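Side-chain contacts in uroporphyrin-III C-methyltransferase (Pseudomonas denitrificans, PDB 1S4D), which catalyses the two successive S-adenosyl-L-methionine-dependent methylations, at C-2 and C-7, that convert uroporphyrinogen III to precorrin-2 on the way to cobalamin and siroheme: residues 84-89 / 113-118; 219-224 / 233-238. One frame throughout, in Å; residues are numbered along the deposited sequence.

Interaction 1: residues 84-89 / 113-118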
ATOM      1  N   ARG B  84     -17.765 -10.014 -17.411  1.00 28.40           N
ATOM      2  CA  ARG B  84     -16.896 -10.333 -18.544  1.00 27.71           C
ATOM      3  C   ARG B  84     -15.753 -11.221 -18.058  1.00 27.90           C
ATOM      4  O   ARG B  84     -15.384 -12.189 -18.745  1.00 28.01           O
ATOM      5  CB  ARG B  84     -16.411  -9.057 -19.287  1.00 27.32           C
ATOM      6  CG  ARG B  84     -15.030  -9.129 -19.979  1.00 26.68           C
ATOM      7  CD  ARG B  84     -14.988  -9.071 -21.534  1.00 24.92           C
ATOM      8  NE  ARG B  84     -15.405 -10.321 -22.162  1.00 24.56           N
ATOM      9  CZ  ARG B  84     -14.830 -10.918 -23.226  1.00 24.85           C
ATOM     10  NH1 ARG B  84     -15.344 -12.049 -23.681  1.00 25.83           N
ATOM     11  NH2 ARG B  84     -13.761 -10.438 -23.842  1.00 22.95           N
ATOM     12  N   LEU B  85     -15.224 -10.912 -16.867  1.00 27.45           N
ATOM     13  CA  LEU B  85     -14.239 -11.765 -16.201  1.00 27.25           C
ATOM     14  C   LEU B  85     -14.777 -13.180 -16.007  1.00 27.18           C
ATOM     15  O   LEU B  85     -14.092 -14.160 -16.288  1.00 27.46           O
ATOM     16  CB  LEU B  85     -13.810 -11.175 -14.856  1.00 27.12           C
ATOM     17  CG  LEU B  85     -13.048  -9.835 -14.892  1.00 27.08           C
ATOM     18  CD1 LEU B  85     -12.576  -9.428 -13.484  1.00 24.07           C
ATOM     19  CD2 LEU B  85     -11.905  -9.819 -15.931  1.00 23.89           C
ATOM     20  N   VAL B  86     -16.017 -13.277 -15.552  1.00 26.93           N
ATOM     21  CA  VAL B  86     -16.674 -14.554 -15.389  1.00 27.03           C
ATOM     22  C   VAL B  86     -16.808 -15.259 -16.748  1.00 27.54           C
ATOM     23  O   VAL B  86     -16.618 -16.468 -16.838  1.00 27.07           O
ATOM     24  CB  VAL B  86     -18.046 -14.387 -14.670  1.00 27.18           C
ATOM     25  CG1 VAL B  86     -18.894 -15.679 -14.729  1.00 26.41           C
ATOM     26  CG2 VAL B  86     -17.828 -13.946 -13.225  1.00 25.99           C
ATOM     27  N   GLU B  87     -17.104 -14.504 -17.806  1.00 27.90           N
ATOM     28  CA  GLU B  87     -17.326 -15.122 -19.109  1.00 28.39           C
ATOM     29  C   GLU B  87     -16.012 -15.710 -19.651  1.00 28.15           C
ATOM     30  O   GLU B  87     -15.981 -16.841 -20.148  1.00 28.38           O
ATOM     31  CB  GLU B  87     -18.005 -14.141 -20.074  1.00 28.46           C
ATOM     32  CG  GLU B  87     -17.895 -14.479 -21.547  1.00 30.78           C
ATOM     33  CD  GLU B  87     -18.408 -13.357 -22.438  1.00 35.14           C
ATOM     34  OE1 GLU B  87     -19.578 -13.443 -22.863  1.00 38.88           O
ATOM     35  OE2 GLU B  87     -17.670 -12.385 -22.720  1.00 34.55           O
ATOM     36  N   LEU B  88     -14.935 -14.944 -19.501  1.00 27.82           N
ATOM     37  CA  LEU B  88     -13.581 -15.360 -19.866  1.00 27.12           C
ATOM     38  C   LEU B  88     -13.106 -16.596 -19.121  1.00 26.84           C
ATOM     39  O   LEU B  88     -12.509 -17.496 -19.721  1.00 26.67           O
ATOM     40  CB  LEU B  88     -12.612 -14.201 -19.631  1.00 27.01           C
ATOM     41  CG  LEU B  88     -12.836 -13.041 -20.610  1.00 26.61           C
ATOM     42  CD1 LEU B  88     -12.205 -11.765 -20.065  1.00 26.23           C
ATOM     43  CD2 LEU B  88     -12.324 -13.378 -22.026  1.00 25.01           C
ATOM     44  N   ALA B  89     -13.379 -16.630 -17.818  1.00 26.41           N
ATOM     45  CA  ALA B  89     -12.998 -17.739 -16.966  1.00 26.20           C
ATOM     46  C   ALA B  89     -13.805 -19.030 -17.257  1.00 26.16           C
ATOM     47  O   ALA B  89     -13.233 -20.119 -17.401  1.00 25.72           O
ATOM     48  CB  ALA B  89     -13.113 -17.328 -15.531  1.00 26.06           C
ATOM     49  N   ALA B 113     -14.186  -9.590  -6.978  1.00 27.12           N
ATOM     50  CA  ALA B 113     -14.021 -10.884  -6.339  1.00 26.52           C
ATOM     51  C   ALA B 113     -15.378 -11.434  -5.912  1.00 26.12           C
ATOM     52  O   ALA B 113     -15.669 -12.612  -6.100  1.00 25.14           O
ATOM     53  CB  ALA B 113     -13.069 -10.775  -5.134  1.00 26.84           C
ATOM     54  N   LEU B 114     -16.214 -10.559  -5.361  1.00 26.15           N
ATOM     55  CA  LEU B 114     -17.541 -10.958  -4.899  1.00 26.00           C
ATOM     56  C   LEU B 114     -18.358 -11.509  -6.056  1.00 25.97           C
ATOM     57  O   LEU B 114     -19.026 -12.536  -5.921  1.00 26.79           O
ATOM     58  CB  LEU B 114     -18.252  -9.775  -4.272  1.00 25.82           C
ATOM     59  CG  LEU B 114     -18.779  -9.801  -2.838  1.00 26.35           C
ATOM     60  CD1 LEU B 114     -17.969 -10.663  -1.861  1.00 23.10           C
ATOM     61  CD2 LEU B 114     -18.912  -8.342  -2.339  1.00 26.35           C
ATOM     62  N   THR B 115     -18.280 -10.845  -7.203  1.00 25.66           N
ATOM     63  CA  THR B 115     -18.929 -11.333  -8.403  1.00 25.67           C
ATOM     64  C   THR B 115     -18.333 -12.674  -8.817  1.00 25.60           C
ATOM     65  O   THR B 115     -19.075 -13.615  -9.123  1.00 25.83           O
ATOM     66  CB  THR B 115     -18.818 -10.299  -9.536  1.00 25.83           C
ATOM     67  OG1 THR B 115     -19.440  -9.076  -9.120  1.00 26.80           O
ATOM     68  CG2 THR B 115     -19.649 -10.719 -10.733  1.00 24.35           C
ATOM     69  N   LEU B 116     -17.002 -12.772  -8.810  1.00 25.14           N
ATOM     70  CA  LEU B 116     -16.337 -14.050  -9.087  1.00 24.83           C
ATOM     71  C   LEU B 116     -16.902 -15.199  -8.195  1.00 24.90           C
ATOM     72  O   LEU B 116     -17.319 -16.241  -8.704  1.00 24.89           O
ATOM     73  CB  LEU B 116     -14.817 -13.908  -8.974  1.00 24.23           C
ATOM     74  CG  LEU B 116     -13.948 -13.527 -10.199  1.00 25.06           C
ATOM     75  CD1 LEU B 116     -14.700 -13.270 -11.504  1.00 22.41           C
ATOM     76  CD2 LEU B 116     -13.016 -12.363  -9.913  1.00 24.30           C
ATOM     77  N   VAL B 117     -16.964 -14.982  -6.882  1.00 24.46           N
ATOM     78  CA  VAL B 117     -17.479 -15.991  -5.971  1.00 24.38           C
ATOM     79  C   VAL B 117     -18.928 -16.420  -6.300  1.00 25.32           C
ATOM     80  O   VAL B 117     -19.214 -17.614  -6.429  1.00 25.45           O
ATOM     81  CB  VAL B 117     -17.350 -15.540  -4.508  1.00 24.14           C
ATOM     82  CG1 VAL B 117     -18.100 -16.490  -3.599  1.00 22.42           C
ATOM     83  CG2 VAL B 117     -15.887 -15.474  -4.119  1.00 22.68           C
ATOM     84  N   GLU B 118     -19.814 -15.436  -6.454  1.00 25.84           N
ATOM     85  CA  GLU B 118     -21.206 -15.638  -6.836  1.00 26.33           C
ATOM     86  C   GLU B 118     -21.366 -16.604  -8.023  1.00 26.30           C
ATOM     87  O   GLU B 118     -22.301 -17.404  -8.058  1.00 26.65           O
ATOM     88  CB  GLU B 118     -21.814 -14.259  -7.151  1.00 26.80           C
ATOM     89  CG  GLU B 118     -23.213 -14.188  -7.769  1.00 28.07           C
ATOM     90  CD  GLU B 118     -23.504 -12.790  -8.312  1.00 32.27           C
ATOM     91  OE1 GLU B 118     -22.839 -11.816  -7.869  1.00 34.20           O
ATOM     92  OE2 GLU B 118     -24.377 -12.641  -9.196  1.00 34.41           O
TER
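The CA atoms of V86 and L116 are the nearest pair, 6.3 Å apart, between two helical segments whose axes come within 9.8 Å of each other and cross at -46°. The two helices, 78-90 and 109-118, pack side by side on one face of the parallel five-stranded sheet of an alpha/beta domain in the tetrapyrrole methylase family. Their contact is apolar and small, burying 147 Å² in all.

On L116 a single methyl, CD1, makes the closest contacts. It lies 3.6 Å from CG2 of V86 and 4.1 Å from CB of L85, so it touches two consecutive residues of the facing helix. The side chains of V86 and L116 pass alongside each other with opposite headings rather than meeting end on. In V86, chi1 of 169° sends CG1 anti to the backbone N and leaves CG2 to face helix 109-118. L85 offers the root of its side chain to L116, and its side chain also packs on V45 and on V95 and R97 of the central strand 94-99. L116 itself rests on V17 and L19 of strand 16-21 beside it, so the helix pair spans neighbouring strands.

T115 borders the contact without a polar link to the other segment: its OG1 is hydrogen-bonded to the carbonyl oxygen of E111, one turn earlier in its own helix. The methyls of the two beta-branched residues stand further apart, with CG2 of V86 4.5 Å from CG2 of T115.

Interaction 2: residues 219-224 / 233-238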
ATOM      1  N   ALA B 219       4.470  15.116 -11.821  1.00 18.47           N
ATOM      2  CA  ALA B 219       4.455  16.535 -11.541  1.00 18.02           C
ATOM      3  C   ALA B 219       3.920  16.734 -10.136  1.00 17.89           C
ATOM      4  O   ALA B 219       2.983  16.041  -9.717  1.00 18.22           O
ATOM      5  CB  ALA B 219       3.596  17.269 -12.561  1.00 17.80           C
ATOM      6  N   VAL B 220       4.542  17.660  -9.410  1.00 17.39           N
ATOM      7  CA  VAL B 220       4.227  17.892  -8.015  1.00 17.15           C
ATOM      8  C   VAL B 220       4.007  19.371  -7.813  1.00 17.66           C
ATOM      9  O   VAL B 220       4.770  20.172  -8.305  1.00 17.91           O
ATOM     10  CB  VAL B 220       5.369  17.459  -7.062  1.00 16.75           C
ATOM     11  CG1 VAL B 220       4.981  17.717  -5.615  1.00 16.60           C
ATOM     12  CG2 VAL B 220       5.701  16.020  -7.234  1.00 15.46           C
ATOM     13  N   LEU B 221       2.960  19.715  -7.079  1.00 18.06           N
ATOM     14  CA  LEU B 221       2.722  21.064  -6.646  1.00 18.35           C
ATOM     15  C   LEU B 221       2.579  21.085  -5.121  1.00 18.84           C
ATOM     16  O   LEU B 221       1.740  20.390  -4.556  1.00 18.54           O
ATOM     17  CB  LEU B 221       1.450  21.593  -7.310  1.00 18.45           C
ATOM     18  CG  LEU B 221       0.705  22.770  -6.648  1.00 19.11           C
ATOM     19  CD1 LEU B 221       1.460  24.119  -6.822  1.00 16.32           C
ATOM     20  CD2 LEU B 221      -0.736  22.865  -7.134  1.00 18.14           C
ATOM     21  N   GLU B 222       3.409  21.881  -4.466  1.00 19.79           N
ATOM     22  CA  GLU B 222       3.177  22.227  -3.072  1.00 20.83           C
ATOM     23  C   GLU B 222       2.549  23.585  -2.978  1.00 20.75           C
ATOM     24  O   GLU B 222       2.804  24.477  -3.793  1.00 21.46           O
ATOM     25  CB  GLU B 222       4.446  22.251  -2.234  1.00 20.90           C
ATOM     26  CG  GLU B 222       5.591  21.494  -2.850  1.00 23.11           C
ATOM     27  CD  GLU B 222       6.743  21.312  -1.900  1.00 26.27           C
ATOM     28  OE1 GLU B 222       6.843  22.005  -0.851  1.00 28.09           O
ATOM     29  OE2 GLU B 222       7.573  20.470  -2.221  1.00 27.51           O
ATOM     30  N   THR B 223       1.792  23.689  -1.901  1.00 20.48           N
ATOM     31  CA  THR B 223       0.729  24.643  -1.699  1.00 19.58           C
ATOM     32  C   THR B 223       0.255  24.535  -0.240  1.00 19.58           C
ATOM     33  O   THR B 223       0.917  23.911   0.588  1.00 19.59           O
ATOM     34  CB  THR B 223      -0.401  24.450  -2.748  1.00 19.82           C
ATOM     35  OG1 THR B 223      -1.204  25.642  -2.738  1.00 17.83           O
ATOM     36  CG2 THR B 223      -1.396  23.355  -2.370  1.00 19.24           C
ATOM     37  N   THR B 224      -0.933  25.059   0.061  1.00 19.01           N
ATOM     38  CA  THR B 224      -1.541  24.961   1.383  1.00 17.94           C
ATOM     39  C   THR B 224      -3.013  24.663   1.195  1.00 18.72           C
ATOM     40  O   THR B 224      -3.500  24.696   0.058  1.00 18.98           O
ATOM     41  CB  THR B 224      -1.383  26.274   2.156  1.00 17.65           C
ATOM     42  OG1 THR B 224      -2.025  27.331   1.422  1.00 17.88           O
ATOM     43  CG2 THR B 224       0.084  26.680   2.266  1.00 12.75           C
ATOM     44  N   ALA B 233      -5.561  24.617 -10.149  1.00 18.41           N
ATOM     45  CA  ALA B 233      -6.162  25.058 -11.384  1.00 18.08           C
ATOM     46  C   ALA B 233      -5.119  25.816 -12.209  1.00 17.84           C
ATOM     47  O   ALA B 233      -4.925  25.526 -13.384  1.00 18.01           O
ATOM     48  CB  ALA B 233      -7.379  25.917 -11.102  1.00 17.77           C
ATOM     49  N   ALA B 234      -4.432  26.771 -11.593  1.00 17.41           N
ATOM     50  CA  ALA B 234      -3.433  27.549 -12.325  1.00 17.27           C
ATOM     51  C   ALA B 234      -2.247  26.703 -12.822  1.00 17.11           C
ATOM     52  O   ALA B 234      -1.660  27.005 -13.851  1.00 16.91           O
ATOM     53  CB  ALA B 234      -2.956  28.716 -11.492  1.00 17.31           C
ATOM     54  N   ALA B 235      -1.922  25.633 -12.100  1.00 16.84           N
ATOM     55  CA  ALA B 235      -0.828  24.760 -12.477  1.00 16.66           C
ATOM     56  C   ALA B 235      -1.220  23.879 -13.652  1.00 17.07           C
ATOM     57  O   ALA B 235      -0.362  23.288 -14.280  1.00 17.01           O
ATOM     58  CB  ALA B 235      -0.408  23.924 -11.307  1.00 16.51           C
ATOM     59  N   GLY B 236      -2.515  23.807 -13.950  1.00 17.72           N
ATOM     60  CA  GLY B 236      -3.022  23.055 -15.080  1.00 18.57           C
ATOM     61  C   GLY B 236      -3.104  21.563 -14.822  1.00 20.35           C
ATOM     62  O   GLY B 236      -3.348  20.810 -15.746  1.00 20.64           O
ATOM     63  N   LEU B 237      -2.927  21.138 -13.569  1.00 21.82           N
ATOM     64  CA  LEU B 237      -2.784  19.729 -13.214  1.00 23.10           C
ATOM     65  C   LEU B 237      -4.075  18.973 -13.374  1.00 24.14           C
ATOM     66  O   LEU B 237      -5.137  19.564 -13.252  1.00 24.58           O
ATOM     67  CB  LEU B 237      -2.330  19.604 -11.767  1.00 23.25           C
ATOM     68  CG  LEU B 237      -0.836  19.481 -11.439  1.00 24.59           C
ATOM     69  CD1 LEU B 237       0.112  19.925 -12.545  1.00 23.41           C
ATOM     70  CD2 LEU B 237      -0.544  20.236 -10.158  1.00 25.71           C
ATOM     71  N   GLU B 238      -3.970  17.662 -13.612  1.00 25.30           N
ATOM     72  CA  GLU B 238      -5.121  16.772 -13.848  1.00 25.94           C
ATOM     73  C   GLU B 238      -4.949  15.430 -13.152  1.00 25.14           C
ATOM     74  O   GLU B 238      -3.814  15.021 -12.883  1.00 25.69           O
ATOM     75  CB  GLU B 238      -5.259  16.442 -15.329  1.00 26.69           C
ATOM     76  CG  GLU B 238      -5.920  17.506 -16.185  1.00 31.68           C
ATOM     77  CD  GLU B 238      -5.363  17.500 -17.603  1.00 38.78           C
ATOM     78  OE1 GLU B 238      -4.125  17.304 -17.774  1.00 41.25           O
ATOM     79  OE2 GLU B 238      -6.157  17.695 -18.549  1.00 41.73           O
TER
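L221 and L237 cross obliquely and form the middle of this contact within a beta-alpha-beta crossover (strand 219-224, helix 225-235, strand 241-245), between its first strand and the end of its helix with the turn that follows. One methyl of L237 does the work: its CD2 lies 3.7 Å from CB of L221 and 4.0 Å from CD2 of the same residue, covering L221 from its root to one branch. The other methyl, CD1, reaches along the strand to CB of A219 at 4.4 Å. L221 holds CG anti to its backbone N (chi1 158°), and its CD2 extends as far as CB of A235, 4.3 Å away.

The edge strand pairs with antiparallel strand 206-211, which lies between the two crossover strands. Every second residue, A219, L221 and T223, turns to the helix side, T223 meeting A228. G236, with positive phi, closes the helix in a Schellman motif; its N bonds to O of A233. L237, just after G236, packs back on V232 of the helix and on M186.

Every touching group across the two segments is aliphatic, so strand and helix end are held together here by dispersion and partial shielding of apolar groups from solvent, without directional bonds.

Overall arrangement
Interaction 1 and interaction 2 lie on opposite sides of the chain's centre, their own centres 39 Å apart and their nearest atoms about 26 Å apart, and they share no residue. Interaction 1 joins two helices lying on the parallel sheet; interaction 2 joins the edge strand of the mixed sheet to a helix end. Interaction 1 is buried and away from the annotated sites. Interaction 2 lies nearer the cofactor product: the side chain of A219 is about 10 Å from bound S-adenosyl-L-homocysteine, and that of L237 is about 6 Å from the side chain of A241, which binds it.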